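PDB 6IBU: Crh-like protein 5 from Neosartorya fumigata, which cleaves chitin and, coupled to this, transfers it to 1,6-beta-glucan or to other chitin, cross-linking the polysaccharides of the fungal cell wall and septa. Local coordinates for residues Q34-A39 and T61-F66; Q110-Y115 and G127-V132. All coordinates share one frame; numbering follows the deposited sequence.

How the interactions relate
Interactions 1 and 2 lie at opposite edges of one antiparallel sheet of the glycosyl hydrolase family 16 domain. Residues 34-39 bring in one outermost strand and residues 127-132 the other, each paired with its inner neighbour. Their centres are 24 Å apart, on opposite sides of the chain's centre, and their nearest atoms stay about 15 Å from each other. Strands between them carry three of the chitin-binding residues, Glu102, Arg182 and Trp186. On the side of interaction 1, the side chain of Asp63 is about 3 Å from that of Arg182. In interaction 2, Gln112 comes within about 4 Å, side chain to side chain, of Glu102, which is also the likely proton donor.

Interaction 1: residues Q34-A39 and T61-F66; sequences QWEVTA and TIDTDF
The backbone oxygen Asp63 O accepts a 2.8 Å hydrogen bond from Glu36 N, and Trp35 CA adds a CA-H...O contact to the same Asp63 O at 3.2 Å. Asp63 N answers to Glu36 O, completing an antiparallel hydrogen-bonded pair. Further along the chain, Asp65 N reaches Gln34 O at 2.8 Å in an almost straight bond (177° at the hydrogen). At the other end the register slips by one residue. Thr38 N bonds to Thr61 O while Thr61 N bonds to Ala39 O, so two residues face Thr61 in a beta bulge, and the methyl Thr38 CG2 rests 3.6 Å from Thr61 CB.

The indole of Trp35 is sandwiched by two methyls of the opposing strand. Thr64 CG2 sits over one face, 3.5 Å from the centroid of the Trp35 six-membered ring, and Ile62 CD1 lies over the opposite face at 3.8 Å from that centroid. Ile62 CG1 is wedged between its own backbone N and carbonyl carbon (chi1 62°), which swings CD1 over the ring. Both are CH-pi contacts. Trp35 NE1 is hydrogen-bonded to Tyr22 OH.

On the face bearing Glu36 and Asp63, two carboxylates approach, with Glu36 OE1 4.3 Å from Asp63 OD2. Water 1 donates to Glu36 OE1 and weakly to Asp63 OD2, which probably eases the repulsion. Asp63 OD1 forms a salt bridge with the chitin-binding Arg182, consistent with a second-shell place for Asp63 beside the chitin site.

Strand 35-39 is outermost in its sheet. Strand 61-64 lies between it and strand 179-187, bonding to Leu181 and Leu183, while Trp35 and Thr64 pack on Val219 and Ile221, respectively, of strand 212-223 in another sheet.

Interaction 2: residues Q110-Y115 and G127-V132; sequences QVQTNY and GTYVPV
This contact is a beta hairpin pairing at the edge of the sheet that carries the presumed catalytic Glu98 and Glu102: Gln110-Tyr115 runs antiparallel to Gly127-Val132, whose strand is outermost. Val111 and Val130 form a hydrogen-bonded pair, N to O both ways, and so do Thr113 and Thr128. Thr128 O is gripped twice by a single residue, by Thr113 N at 2.7 Å and by Thr113 OG1 at 2.9 Å. The hydroxyl gets there because Thr113 OG1 stands between its backbone N and carbonyl carbon (chi1 60°), leaning across to the neighbouring strand. The same oxygen, Thr113 OG1, is also hydrogen-bonded to Arg161.

One face of the sheet turns into the core of the two-sheet, concanavalin-like sandwich of family 16 enzymes. Val111, Thr113 and Val130 point that way, packing against Trp153, Ile155 and Val160. Val111 CG2 is modelled 3.3 Å from both Val130 CG2 and Val132 CG2, closer than usual van der Waals contact, so the exact spacing is doubtful.

Across the other face, Gln112 lays its extended chain over the Tyr129 ring: Gln112 CG stands 3.8 Å from the ring centroid, nearly on the normal, in a CH-pi contact. The Gln110 amide, only 11° from parallel with that ring, places OE1 3.6 Å from Tyr129 CB and NE2 3.7 Å from Tyr129 CD2, while Gln110 NE2 is hydrogen-bonded to Asp107. Gln112 and Asn114 pair through their backbones with Glu102 and Asp100 on strand 98-105, which carries the presumed nucleophile Glu98.

Interaction 1: residues Q34-A39 and T61-F66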
loop_
_atom_site.group_PDB
_atom_site.type_symbol
_atom_site.label_atom_id
_atom_site.label_comp_id
_atom_site.label_asym_id
_atom_site.label_seq_id
_atom_site.Cartn_x
_atom_site.Cartn_y
_atom_site.Cartn_z
ATOM N N GLN A 34 -15.463 -2.422 5.993
ATOM C CA GLN A 34 -14.348 -3.090 6.717
ATOM C C GLN A 34 -13.092 -2.224 6.607
ATOM O O GLN A 34 -11.993 -2.782 6.658
ATOM C CB GLN A 34 -14.220 -4.516 6.192
ATOM C CG GLN A 34 -15.506 -5.300 6.423
ATOM C CD GLN A 34 -15.432 -6.760 6.045
ATOM O OE1 GLN A 34 -16.181 -7.234 5.182
ATOM N NE2 GLN A 34 -14.538 -7.493 6.700
ATOM N N TRP A 35 -13.274 -0.910 6.422
ATOM C CA TRP A 35 -12.180 0.086 6.283
ATOM C C TRP A 35 -12.320 1.179 7.343
ATOM O O TRP A 35 -13.453 1.455 7.774
ATOM C CB TRP A 35 -12.193 0.708 4.887
ATOM C CG TRP A 35 -11.941 -0.236 3.755
ATOM C CD1 TRP A 35 -12.827 -1.098 3.185
ATOM C CD2 TRP A 35 -10.723 -0.361 3.000
ATOM N NE1 TRP A 35 -12.241 -1.760 2.143
ATOM C CE2 TRP A 35 -10.949 -1.336 2.011
ATOM C CE3 TRP A 35 -9.462 0.233 3.076
ATOM C CZ2 TRP A 35 -9.964 -1.737 1.116
ATOM C CZ3 TRP A 35 -8.490 -0.144 2.182
ATOM C CH2 TRP A 35 -8.740 -1.121 1.221
ATOM N N GLU A 36 -11.203 1.772 7.740
ATOM C CA GLU A 36 -11.130 2.931 8.667
ATOM C C GLU A 36 -10.632 4.106 7.821
ATOM O O GLU A 36 -9.640 3.885 7.095
ATOM C CB GLU A 36 -10.258 2.519 9.864
ATOM C CG GLU A 36 -9.527 3.646 10.592
ATOM C CD GLU A 36 -8.382 3.195 11.514
ATOM O OE1 GLU A 36 -7.892 2.039 11.347
ATOM O OE2 GLU A 36 -7.962 3.988 12.417
ATOM N N VAL A 37 -11.367 5.222 7.810
ATOM C CA VAL A 37 -10.906 6.470 7.167
ATOM C C VAL A 37 -10.031 7.114 8.188
ATOM O O VAL A 37 -10.391 7.720 9.191
ATOM C CB VAL A 37 -11.954 7.469 6.716
ATOM C CG1 VAL A 37 -11.268 8.696 6.110
ATOM C CG2 VAL A 37 -12.937 6.841 5.747
ATOM N N THR A 38 -8.835 6.883 7.903
ATOM C CA THR A 38 -7.918 7.018 8.998
ATOM C C THR A 38 -7.251 8.391 8.928
ATOM O O THR A 38 -6.612 8.743 9.866
ATOM C CB THR A 38 -7.055 5.798 8.878
ATOM O OG1 THR A 38 -6.089 5.843 9.918
ATOM C CG2 THR A 38 -6.395 5.759 7.524
ATOM N N ALA A 39 -7.390 9.132 7.846
ATOM C CA ALA A 39 -7.053 10.577 7.816
ATOM C C ALA A 39 -7.828 11.187 6.668
ATOM O O ALA A 39 -8.077 10.460 5.686
ATOM C CB ALA A 39 -5.579 10.792 7.655
ATOM N N THR A 61 -6.678 8.890 3.506
ATOM C CA THR A 61 -6.212 7.490 3.611
ATOM C C THR A 61 -7.350 6.586 4.066
ATOM O O THR A 61 -8.152 7.027 4.881
ATOM C CB THR A 61 -5.061 7.365 4.614
ATOM O OG1 THR A 61 -4.145 8.432 4.399
ATOM C CG2 THR A 61 -4.315 6.064 4.464
ATOM N N ILE A 62 -7.381 5.353 3.572
ATOM C CA ILE A 62 -8.227 4.277 4.142
ATOM C C ILE A 62 -7.327 3.077 4.420
ATOM O O ILE A 62 -6.415 2.822 3.625
ATOM C CB ILE A 62 -9.416 3.935 3.223
ATOM C CG1 ILE A 62 -8.984 3.420 1.851
ATOM C CG2 ILE A 62 -10.353 5.130 3.092
ATOM C CD1 ILE A 62 -10.140 2.831 1.064
ATOM N N ASP A 63 -7.536 2.430 5.567
ATOM C CA ASP A 63 -6.891 1.161 5.976
ATOM C C ASP A 63 -7.971 0.088 6.108
ATOM O O ASP A 63 -9.063 0.411 6.615
ATOM C CB ASP A 63 -6.257 1.277 7.356
ATOM C CG ASP A 63 -5.008 2.117 7.414
ATOM O OD1 ASP A 63 -4.427 2.356 6.346
ATOM O OD2 ASP A 63 -4.620 2.498 8.540
ATOM N N THR A 64 -7.674 -1.148 5.719
ATOM C CA THR A 64 -8.522 -2.316 6.044
ATOM C C THR A 64 -8.506 -2.489 7.563
ATOM O O THR A 64 -7.462 -2.285 8.182
ATOM C CB THR A 64 -8.080 -3.584 5.303
ATOM O OG1 THR A 64 -6.702 -3.860 5.553
ATOM C CG2 THR A 64 -8.312 -3.489 3.815
ATOM N N ASP A 65 -9.654 -2.803 8.140
ATOM C CA ASP A 65 -9.784 -3.157 9.577
ATOM C C ASP A 65 -8.978 -4.432 9.836
ATOM O O ASP A 65 -8.350 -4.522 10.885
ATOM C CB ASP A 65 -11.243 -3.396 9.972
ATOM C CG ASP A 65 -12.097 -2.151 10.058
ATOM O OD1 ASP A 65 -11.534 -1.023 10.103
ATOM O OD2 ASP A 65 -13.329 -2.319 10.059
ATOM N N PHE A 66 -8.942 -5.334 8.862
ATOM C CA PHE A 66 -8.332 -6.678 8.957
ATOM C C PHE A 66 -6.917 -6.672 8.382
ATOM O O PHE A 66 -6.546 -5.762 7.614
ATOM C CB PHE A 66 -9.174 -7.693 8.184
ATOM C CG PHE A 66 -9.475 -7.253 6.774
ATOM C CD1 PHE A 66 -8.582 -7.497 5.745
ATOM C CD2 PHE A 66 -10.644 -6.567 6.480
ATOM C CE1 PHE A 66 -8.869 -7.115 4.447
ATOM C CE2 PHE A 66 -10.923 -6.166 5.181
ATOM C CZ PHE A 66 -10.042 -6.451 4.164
HETATM O O HOH W 1 -5.296 2.253 11.837
#

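Interaction 2: residues Q110-Y115 and G127-V132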
loop_
_atom_site.group_PDB
_atom_site.type_symbol
_atom_site.label_atom_id
_atom_site.label_comp_id
_atom_site.label_asym_id
_atom_site.label_seq_id
_atom_site.Cartn_x
_atom_site.Cartn_y
_atom_site.Cartn_z
ATOM N N GLN A 110 5.548 6.059 -15.459
ATOM C CA GLN A 110 6.044 5.022 -14.530
ATOM C C GLN A 110 5.179 4.958 -13.264
ATOM O O GLN A 110 4.391 5.898 -12.972
ATOM C CB GLN A 110 7.486 5.272 -14.121
ATOM C CG GLN A 110 8.403 5.784 -15.223
ATOM C CD GLN A 110 9.753 6.145 -14.634
ATOM O OE1 GLN A 110 10.752 5.473 -14.858
ATOM N NE2 GLN A 110 9.783 7.173 -13.807
ATOM N N VAL A 111 5.326 3.842 -12.559
ATOM C CA VAL A 111 4.941 3.672 -11.134
ATOM C C VAL A 111 6.179 3.133 -10.426
ATOM O O VAL A 111 6.966 2.421 -11.048
ATOM C CB VAL A 111 3.730 2.738 -10.957
ATOM C CG1 VAL A 111 2.480 3.340 -11.562
ATOM C CG2 VAL A 111 3.986 1.362 -11.550
ATOM N N GLN A 112 6.350 3.478 -9.164
ATOM C CA GLN A 112 7.486 2.934 -8.387
ATOM C C GLN A 112 6.993 1.714 -7.609
ATOM O O GLN A 112 5.876 1.734 -7.114
ATOM C CB GLN A 112 8.113 3.997 -7.495
ATOM C CG GLN A 112 9.483 3.547 -7.018
ATOM C CD GLN A 112 10.063 4.412 -5.937
ATOM O OE1 GLN A 112 11.257 4.693 -5.946
ATOM N NE2 GLN A 112 9.233 4.839 -5.003
ATOM N N THR A 113 7.796 0.667 -7.568
ATOM C CA THR A 113 7.546 -0.500 -6.696
ATOM C C THR A 113 8.499 -0.401 -5.522
ATOM O O THR A 113 9.580 0.129 -5.661
ATOM C CB THR A 113 7.677 -1.841 -7.423
ATOM O OG1 THR A 113 8.992 -1.980 -7.961
ATOM C CG2 THR A 113 6.625 -2.045 -8.498
ATOM N N ASN A 114 8.099 -0.899 -4.384
ATOM C CA ASN A 114 8.962 -0.792 -3.195
ATOM C C ASN A 114 8.622 -1.846 -2.157
ATOM O O ASN A 114 7.502 -2.358 -2.146
ATOM C CB ASN A 114 8.802 0.571 -2.556
ATOM C CG ASN A 114 10.144 1.222 -2.382
ATOM O OD1 ASN A 114 10.992 0.736 -1.643
ATOM N ND2 ASN A 114 10.345 2.297 -3.121
ATOM N N TYR A 115 9.569 -2.121 -1.285
ATOM C CA TYR A 115 9.324 -2.985 -0.116
ATOM C C TYR A 115 10.315 -2.580 0.965
ATOM O O TYR A 115 11.357 -1.995 0.640
ATOM C CB TYR A 115 9.425 -4.456 -0.509
ATOM C CG TYR A 115 10.832 -4.984 -0.530
ATOM C CD1 TYR A 115 11.646 -4.817 -1.636
ATOM C CD2 TYR A 115 11.354 -5.606 0.586
ATOM C CE1 TYR A 115 12.944 -5.287 -1.638
ATOM C CE2 TYR A 115 12.647 -6.099 0.599
ATOM C CZ TYR A 115 13.435 -5.943 -0.521
ATOM O OH TYR A 115 14.705 -6.405 -0.507
ATOM N N GLY A 127 13.530 -0.138 -4.088
ATOM C CA GLY A 127 12.746 0.647 -5.063
ATOM C C GLY A 127 13.132 0.344 -6.505
ATOM O O GLY A 127 14.329 0.320 -6.822
ATOM N N THR A 128 12.134 0.138 -7.355
ATOM C CA THR A 128 12.254 -0.106 -8.808
ATOM C C THR A 128 11.137 0.670 -9.509
ATOM O O THR A 128 9.984 0.510 -9.124
ATOM C CB THR A 128 12.111 -1.602 -9.103
ATOM O OG1 THR A 128 13.267 -2.272 -8.602
ATOM C CG2 THR A 128 11.937 -1.906 -10.576
ATOM N N TYR A 129 11.457 1.445 -10.536
ATOM C CA TYR A 129 10.435 2.081 -11.401
ATOM C C TYR A 129 10.066 1.112 -12.519
ATOM O O TYR A 129 10.956 0.454 -13.045
ATOM C CB TYR A 129 10.934 3.410 -11.953
ATOM C CG TYR A 129 11.074 4.459 -10.888
ATOM C CD1 TYR A 129 12.239 4.546 -10.146
ATOM C CD2 TYR A 129 10.037 5.328 -10.586
ATOM C CE1 TYR A 129 12.399 5.508 -9.167
ATOM C CE2 TYR A 129 10.176 6.294 -9.609
ATOM C CZ TYR A 129 11.363 6.385 -8.904
ATOM O OH TYR A 129 11.523 7.328 -7.934
ATOM N N VAL A 130 8.788 1.052 -12.880
ATOM C CA VAL A 130 8.324 0.208 -14.017
ATOM C C VAL A 130 7.493 1.090 -14.928
ATOM O O VAL A 130 6.734 1.908 -14.445
ATOM C CB VAL A 130 7.553 -1.029 -13.515
ATOM C CG1 VAL A 130 8.353 -1.764 -12.467
ATOM C CG2 VAL A 130 6.179 -0.704 -12.948
ATOM N N PRO A 131 7.581 0.934 -16.258
ATOM C CA PRO A 131 6.795 1.745 -17.184
ATOM C C PRO A 131 5.305 1.401 -17.070
ATOM O O PRO A 131 4.986 0.276 -16.968
ATOM C CB PRO A 131 7.324 1.370 -18.587
ATOM C CG PRO A 131 8.583 0.531 -18.335
ATOM C CD PRO A 131 8.380 -0.080 -16.962
ATOM N N VAL A 132 4.449 2.413 -17.070
ATOM C CA VAL A 132 2.963 2.287 -17.060
ATOM C C VAL A 132 2.390 3.433 -17.902
ATOM O O VAL A 132 2.895 4.564 -17.827
ATOM C CB VAL A 132 2.416 2.324 -15.622
ATOM C CG1 VAL A 132 0.936 1.972 -15.567
ATOM C CG2 VAL A 132 3.191 1.412 -14.707
HETATM O O HOH W 2 10.707 2.199 -15.871
#